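Side-chain contacts in sensor protein KdpD (Escherichia coli, PDB 4Y2F), which is a potassium-sensing histidine kinase of a two-component system, in which the GAF domain probably has a regulatory or sensory role: residues I64-W67 with S68-K71; G72-G76 with A77-T81; L112-P115 with E116-R119. One frame throughout, in Å; residues are numbered along the deposited sequence. Where two conformers were deposited one is given.

Contact 1 of 3, residues I64-W67 with S68-K71; sequences IAQW and SFDK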
loop_
_atom_site.group_PDB
_atom_site.type_symbol
_atom_site.label_atom_id
_atom_site.label_comp_id
_atom_site.label_asym_id
_atom_site.label_seq_id
_atom_site.Cartn_x
_atom_site.Cartn_y
_atom_site.Cartn_z
ATOM N N ILE A 64 13.569 -11.595 -20.572
ATOM C CA ILE A 64 14.021 -10.604 -19.603
ATOM C C ILE A 64 12.905 -10.273 -18.617
ATOM O O ILE A 64 13.149 -10.108 -17.413
ATOM C CB ILE A 64 14.590 -9.361 -20.314
ATOM C CG1 ILE A 64 15.749 -9.770 -21.234
ATOM C CG2 ILE A 64 15.026 -8.312 -19.303
ATOM C CD1 ILE A 64 16.921 -10.380 -20.493
ATOM N N ALA A 65 11.658 -10.217 -19.103
ATOM C CA ALA A 65 10.523 -10.094 -18.191
ATOM C C ALA A 65 10.499 -11.254 -17.202
ATOM O O ALA A 65 10.357 -11.050 -15.988
ATOM C CB ALA A 65 9.224 -10.025 -18.990
ATOM N N GLN A 66 10.663 -12.486 -17.700
ATOM C CA GLN A 66 10.721 -13.628 -16.795
ATOM C C GLN A 66 11.871 -13.486 -15.799
ATOM O O GLN A 66 11.717 -13.823 -14.617
ATOM C CB GLN A 66 10.834 -14.935 -17.588
ATOM C CG GLN A 66 10.601 -16.200 -16.757
ATOM C CD GLN A 66 9.165 -16.347 -16.280
ATOM O OE1 GLN A 66 8.218 -16.223 -17.062
ATOM N NE2 GLN A 66 8.997 -16.615 -14.984
ATOM N N TRP A 67 13.031 -12.997 -16.259
ATOM C CA TRP A 67 14.174 -12.769 -15.370
ATOM C C TRP A 67 13.821 -11.789 -14.257
ATOM O O TRP A 67 14.155 -12.010 -13.084
ATOM C CB TRP A 67 15.362 -12.234 -16.175
ATOM C CG TRP A 67 16.567 -11.826 -15.327
ATOM C CD1 TRP A 67 17.621 -12.618 -14.966
ATOM C CD2 TRP A 67 16.836 -10.530 -14.767
ATOM N NE1 TRP A 67 18.522 -11.901 -14.213
ATOM C CE2 TRP A 67 18.060 -10.620 -14.068
ATOM C CE3 TRP A 67 16.152 -9.308 -14.771
ATOM C CZ2 TRP A 67 18.615 -9.536 -13.386
ATOM C CZ3 TRP A 67 16.710 -8.231 -14.091
ATOM C CH2 TRP A 67 17.930 -8.351 -13.417
ATOM N N SER A 68 13.157 -10.685 -14.613
ATOM C CA SER A 68 12.760 -9.692 -13.625
ATOM C C SER A 68 11.832 -10.299 -12.578
ATOM O O SER A 68 11.980 -10.033 -11.374
ATOM C CB SER A 68 12.089 -8.530 -14.362
ATOM O OG SER A 68 11.540 -7.564 -13.477
ATOM N N PHE A 69 10.859 -11.103 -13.021
ATOM C CA PHE A 69 9.933 -11.751 -12.097
ATOM C C PHE A 69 10.650 -12.766 -11.218
ATOM O O PHE A 69 10.413 -12.838 -10.005
ATOM C CB PHE A 69 8.812 -12.432 -12.885
ATOM C CG PHE A 69 7.900 -13.277 -12.036
ATOM C CD1 PHE A 69 6.910 -12.687 -11.270
ATOM C CD2 PHE A 69 8.042 -14.658 -11.992
ATOM C CE1 PHE A 69 6.074 -13.451 -10.482
ATOM C CE2 PHE A 69 7.207 -15.436 -11.205
ATOM C CZ PHE A 69 6.224 -14.834 -10.443
ATOM N N ASP A 70 11.517 -13.581 -11.823
ATOM C CA ASP A 70 12.196 -14.636 -11.079
ATOM C C ASP A 70 13.128 -14.057 -10.021
ATOM O O ASP A 70 13.238 -14.605 -8.917
ATOM C CB ASP A 70 12.988 -15.523 -12.039
ATOM C CG ASP A 70 12.095 -16.409 -12.911
ATOM O OD1 ASP A 70 10.904 -16.585 -12.592
ATOM O OD2 ASP A 70 12.604 -16.951 -13.915
ATOM N N LYS A 71 13.820 -12.963 -10.345
ATOM C CA LYS A 71 14.802 -12.351 -9.457
ATOM C C LYS A 71 14.211 -11.261 -8.572
ATOM O O LYS A 71 14.879 -10.827 -7.626
ATOM C CB LYS A 71 15.954 -11.743 -10.272
ATOM C CG LYS A 71 16.681 -12.739 -11.170
ATOM C CD LYS A 71 16.938 -14.029 -10.425
ATOM C CE LYS A 71 17.812 -14.989 -11.212
ATOM N NZ LYS A 71 17.947 -16.268 -10.466
#

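Contact 2 of 3, residues G72-G76 with A77-T81; sequences GLPAG and AGTDT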
loop_
_atom_site.group_PDB
_atom_site.type_symbol
_atom_site.label_atom_id
_atom_site.label_comp_id
_atom_site.label_asym_id
_atom_site.label_seq_id
_atom_site.Cartn_x
_atom_site.Cartn_y
_atom_site.Cartn_z
ATOM N N GLY A 72 12.989 -10.822 -8.852
ATOM C CA GLY A 72 12.414 -9.695 -8.133
ATOM C C GLY A 72 13.166 -8.401 -8.340
ATOM O O GLY A 72 13.321 -7.616 -7.399
ATOM N N LEU A 73 13.671 -8.172 -9.553
ATOM C CA LEU A 73 14.511 -7.027 -9.850
ATOM C C LEU A 73 13.973 -6.324 -11.086
ATOM O O LEU A 73 13.507 -6.982 -12.024
ATOM C CB LEU A 73 15.958 -7.468 -10.132
ATOM C CG LEU A 73 16.775 -7.890 -8.908
ATOM C CD1 LEU A 73 18.099 -8.509 -9.344
ATOM C CD2 LEU A 73 17.024 -6.699 -7.984
ATOM N N PRO A 74 14.026 -4.997 -11.121
ATOM C CA PRO A 74 13.587 -4.275 -12.316
ATOM C C PRO A 74 14.580 -4.440 -13.464
ATOM O O PRO A 74 15.759 -4.766 -13.270
ATOM C CB PRO A 74 13.553 -2.822 -11.840
ATOM C CG PRO A 74 14.622 -2.759 -10.826
ATOM C CD PRO A 74 14.535 -4.088 -10.086
ATOM N N ALA A 75 14.066 -4.230 -14.676
ATOM C CA ALA A 75 14.868 -4.211 -15.889
ATOM C C ALA A 75 14.316 -3.096 -16.779
ATOM O O ALA A 75 13.289 -2.464 -16.482
ATOM C CB ALA A 75 14.867 -5.588 -16.558
ATOM N N GLY A 76 14.978 -2.853 -17.881
ATOM C CA GLY A 76 14.559 -1.787 -18.741
ATOM C C GLY A 76 15.162 -0.474 -18.294
ATOM O O GLY A 76 16.178 -0.408 -17.594
ATOM N N ALA A 77 14.510 0.592 -18.725
ATOM C CA ALA A 77 15.023 1.935 -18.472
ATOM C C ALA A 77 15.228 2.185 -16.981
ATOM O O ALA A 77 14.394 1.824 -16.148
ATOM C CB ALA A 77 14.048 2.972 -19.042
ATOM N N GLY A 78 16.353 2.826 -16.657
ATOM C CA GLY A 78 16.689 3.089 -15.277
ATOM C C GLY A 78 17.467 1.987 -14.598
ATOM O O GLY A 78 17.795 2.124 -13.411
ATOM N N THR A 79 17.783 0.905 -15.315
ATOM C CA THR A 79 18.555 -0.217 -14.787
ATOM C C THR A 79 19.732 -0.513 -15.707
ATOM O O THR A 79 19.832 0.008 -16.824
ATOM C CB THR A 79 17.720 -1.500 -14.644
ATOM O OG1 THR A 79 17.589 -2.159 -15.914
ATOM C CG2 THR A 79 16.321 -1.196 -14.084
ATOM N N ASP A 80 20.603 -1.405 -15.253
ATOM C CA ASP A 80 21.746 -1.832 -16.054
ATOM C C ASP A 80 21.423 -3.022 -16.959
ATOM O O ASP A 80 22.320 -3.504 -17.657
ATOM C CB ASP A 80 22.935 -2.131 -15.155
ATOM C CG ASP A 80 23.507 -0.872 -14.516
ATOM O OD1 ASP A 80 23.432 0.201 -15.146
ATOM O OD2 ASP A 80 24.048 -0.963 -13.392
ATOM N N THR A 81 20.173 -3.487 -16.987
ATOM C CA THR A 81 19.713 -4.575 -17.852
ATOM C C THR A 81 18.753 -3.960 -18.872
ATOM O O THR A 81 17.691 -3.451 -18.502
ATOM C CB THR A 81 18.947 -5.603 -17.010
ATOM O OG1 THR A 81 19.742 -6.014 -15.893
ATOM C CG2 THR A 81 18.606 -6.838 -17.842
HETATM O O HOH W 1 18.256 -5.049 -13.619
HETATM O O HOH W 2 13.099 -0.227 -14.793
#

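Contact 3 of 3, residues L112-P115 with E116-R119; sequences LMIP and EQQR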
loop_
_atom_site.group_PDB
_atom_site.type_symbol
_atom_site.label_atom_id
_atom_site.label_comp_id
_atom_site.label_asym_id
_atom_site.label_seq_id
_atom_site.Cartn_x
_atom_site.Cartn_y
_atom_site.Cartn_z
ATOM N N LEU A 112 8.679 10.190 -17.267
ATOM C CA LEU A 112 8.504 9.058 -16.367
ATOM C C LEU A 112 9.708 8.867 -15.461
ATOM O O LEU A 112 9.556 8.462 -14.300
ATOM C CB LEU A 112 8.267 7.789 -17.186
ATOM C CG LEU A 112 8.083 6.509 -16.362
ATOM C CD1 LEU A 112 6.823 6.603 -15.538
ATOM C CD2 LEU A 112 8.047 5.295 -17.254
ATOM N N MET A 113 10.904 9.142 -15.968
ATOM C CA MET A 113 12.134 8.869 -15.237
ATOM C C MET A 113 12.520 9.981 -14.266
ATOM O O MET A 113 13.526 9.843 -13.561
ATOM C CB MET A 113 13.279 8.575 -16.204
ATOM C CG MET A 113 13.033 7.342 -17.103
ATOM S SD MET A 113 12.476 5.824 -16.254
ATOM C CE MET A 113 13.888 5.508 -15.199
ATOM N N ILE A 114 11.736 11.055 -14.199
ATOM C CA ILE A 114 11.948 12.047 -13.132
ATOM C C ILE A 114 11.928 11.317 -11.792
ATOM O O ILE A 114 10.997 10.524 -11.531
ATOM C CB ILE A 114 10.836 13.111 -13.174
ATOM C CG1 ILE A 114 10.974 13.984 -14.428
ATOM C CG2 ILE A 114 10.848 13.950 -11.876
ATOM C CD1 ILE A 114 9.825 14.949 -14.623
ATOM N N PRO A 115 12.922 11.497 -10.931
ATOM C CA PRO A 115 12.970 10.692 -9.692
ATOM C C PRO A 115 11.711 10.754 -8.840
ATOM O O PRO A 115 11.253 9.703 -8.367
ATOM C CB PRO A 115 14.236 11.198 -8.984
ATOM C CG PRO A 115 15.155 11.566 -10.164
ATOM C CD PRO A 115 14.205 12.197 -11.175
ATOM N N GLU A 116 11.096 11.927 -8.691
ATOM C CA GLU A 116 9.847 12.007 -7.951
ATOM C C GLU A 116 8.767 11.113 -8.564
ATOM O O GLU A 116 8.004 10.465 -7.835
ATOM C CB GLU A 116 9.387 13.459 -7.876
ATOM C CG GLU A 116 8.029 13.609 -7.182
ATOM C CD GLU A 116 7.666 15.040 -6.853
ATOM O OE1 GLU A 116 8.220 15.965 -7.484
ATOM O OE2 GLU A 116 6.823 15.234 -5.951
ATOM N N GLN A 117 8.687 11.056 -9.895
ATOM C CA GLN A 117 7.715 10.163 -10.528
ATOM C C GLN A 117 8.049 8.703 -10.271
ATOM O O GLN A 117 7.150 7.891 -10.008
ATOM C CB GLN A 117 7.640 10.423 -12.033
ATOM C CG GLN A 117 7.085 11.773 -12.381
ATOM C CD GLN A 117 5.686 11.960 -11.853
ATOM O OE1 GLN A 117 4.852 11.060 -11.950
ATOM N NE2 GLN A 117 5.424 13.120 -11.269
ATOM N N GLN A 118 9.326 8.348 -10.379
ATOM C CA GLN A 118 9.747 6.982 -10.048
ATOM C C GLN A 118 9.362 6.593 -8.629
ATOM O O GLN A 118 8.940 5.457 -8.389
ATOM C CB GLN A 118 11.260 6.844 -10.236
ATOM C CG GLN A 118 11.657 6.879 -11.720
ATOM C CD GLN A 118 11.166 5.651 -12.437
ATOM O OE1 GLN A 118 11.647 4.545 -12.144
ATOM N NE2 GLN A 118 10.215 5.809 -13.337
ATOM N N ARG A 119 9.506 7.509 -7.665
ATOM C CA ARG A 119 9.143 7.174 -6.294
ATOM C C ARG A 119 7.638 6.970 -6.170
ATOM O O ARG A 119 7.191 6.045 -5.477
ATOM C CB ARG A 119 9.642 8.260 -5.338
ATOM C CG ARG A 119 11.170 8.316 -5.258
ATOM C CD ARG A 119 11.688 9.239 -4.153
ATOM N NE ARG A 119 11.319 10.643 -4.331
ATOM C CZ ARG A 119 12.058 11.548 -4.970
ATOM N NH1 ARG A 119 13.207 11.206 -5.543
ATOM N NH2 ARG A 119 11.633 12.799 -5.065
#

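Contact 1 of 3, residues I64-W67 with S68-K71
Ser68 meets Ile64 first. Its backbone N donates to Ile64 O at 2.9 Å, one turn back along the helix. The CB of Ser68 packs over the carbonyl oxygens of Ile64 and Ala65. The hydroxyl OG turns to Leu73 O, just beyond the helix. Trp67 CE3 lies 3.3 Å from Ser68 N. Phe69 N continues the ladder to Ala65 O. The Phe69 ring lies alongside the Gln66 side chain, both pointing the same way. The amide and ring planes stand 78° apart, and Gln66 NE2 is 3.7 Å from Phe69 CD2. These residues belong to helix 62-71, which packs on the antiparallel sheet of the GAF domain: Ala65, Ser68 and Phe69 all touch Leu101 of strand 97-106. Asp70 N reaches Gln66 O at 2.8 Å. The same two residues pair again through their side chains. Gln66 NE2 gives a hydrogen bond of 3.1 Å to Asp70 OD1. The donor lies above the carboxylate plane, while OD1 stays in the amide plane. A bend at chi2 (68°) curls the Gln66 amide back to this position. That amide has further partners: NE2 also donates to Gly46 O, and OE1 accepts from Leu48 N. Lys71 N bonds to Trp67 O at 2.9 Å. Lys71 CG sits over one face of the Trp67 indole, 3.8 Å from the centroid of the five-membered ring, a CH-pi contact. The two side chains cross at about a right angle, and the aliphatic part of the lysine does the touching.

Contact 2 of 3, residues G72-G76 with A77-T81
Thr79 chi1 is 80°, which sets OG1 between its own backbone N and carbonyl carbon and turns it to Gly76 O. The Thr79 OG1 hydroxyl donates to Gly76 O at 2.8 Å, in the carbonyl plane and on a lone pair. Thr79 N donates to the same Gly76 O at 3.1 Å, so two bonds grip one acceptor. The N-H bond closes a type II beta turn from Gly76 to Thr79. Gly78 occupies the third position of this turn with phi 88°, where a side chain would jam against the preceding carbonyl. Gly76 is under a similar backbone constraint. Thr79 OG1 also accepts from Thr81 N at 3.1 Å, forming an ST turn. The hydroxyl thus links the two turns and its rotation is fixed. Thr79 CG2, the other branch, meets Pro74 CB at 3.9 Å. Gly76 N donates to Thr81 O at 2.8 Å, which draws the ends of the loop together. Ala75 CB then rests against CB and CG2 of Thr81. One water spans Pro74 O and Thr81 OG1; another donates to both Ala75 O and Ala77 O. The chain here leaves helix 62-71 and forms strand 75-76, at one edge of the sheet within this chain, which pairs antiparallel with strand 88-94 through Ala75 and Ile89. Trp67 of the helix packs on Leu73, Ala75 and Thr81.

Contact 3 of 3, residues L112-P115 with E116-R119
Gln118 reaches back across the helix start to Leu112 and Met113. Gln118 CB lies 3.4 Å from Pro115 O, beside the first turn. Gln118 CG comes next, 3.7 Å from both Leu112 O and Ile114 O. The chain bends at chi2 (-68°), which swings the amide to the Leu112 carbonyl. Gln118 CD then faces the methyl CE of Met113 at 3.9 Å. OE1 touches that methyl too, and it accepts a hydrogen bond from Gln88 NE2 of strand 88-94. At the tip, Gln118 NE2 donates to Leu112 O at 2.9 Å. The bond is nearly straight, 164° at the hydrogen. The donor stands above the carbonyl plane, 51° out of it, yet Leu112 O lies close to the amide plane. Met113 SD also packs on NE2. Leu112 CG lies against it too, and the Leu112 and Gln118 side chains cross at about a right angle. An alanine here would lose the amide, and Leu112 O and Gln88 NE2 would probably each be left without this mate, with the Met113 thioether freer to turn. Further along, the Arg119 guanidinium lays one face over the Pro115 backbone, and Arg119 NH1 is 3.6 Å from Pro115 CB. Arg119 N donates to Pro115 O, and Gln118 N to Ile114 O at 3.0 Å. Gln117 N makes a weak bond to that same oxygen. Ile114 is the N-cap. Proline, with no N-H to offer, is a familiar residue in the first turn of a helix, and here Gln118 ties the start of helix 115-142 to the end of helix 109-112.

Contacts 1 and 2 are consecutive in the chain, with centres 10 Å apart, and they touch. Trp67 CZ3 lies 3.7 Å from Pro74 O, so the indole of contact 1 packs along the chain of contact 2. Ile64 CG2 packs on Ala75 CB at 3.9 Å. Contact 2 also reaches contact 3, 14 Å away between centres: Met113 CE is 3.7 Å from Gly78 CA at the beta turn. Gln88, a neighbour of contact 3, also has a weak bond to Ala77 O. Contacts 1 and 3 do not meet; their nearest atoms are about 12 Å apart. The loop 72-81 therefore bridges two helical regions of one GAF domain.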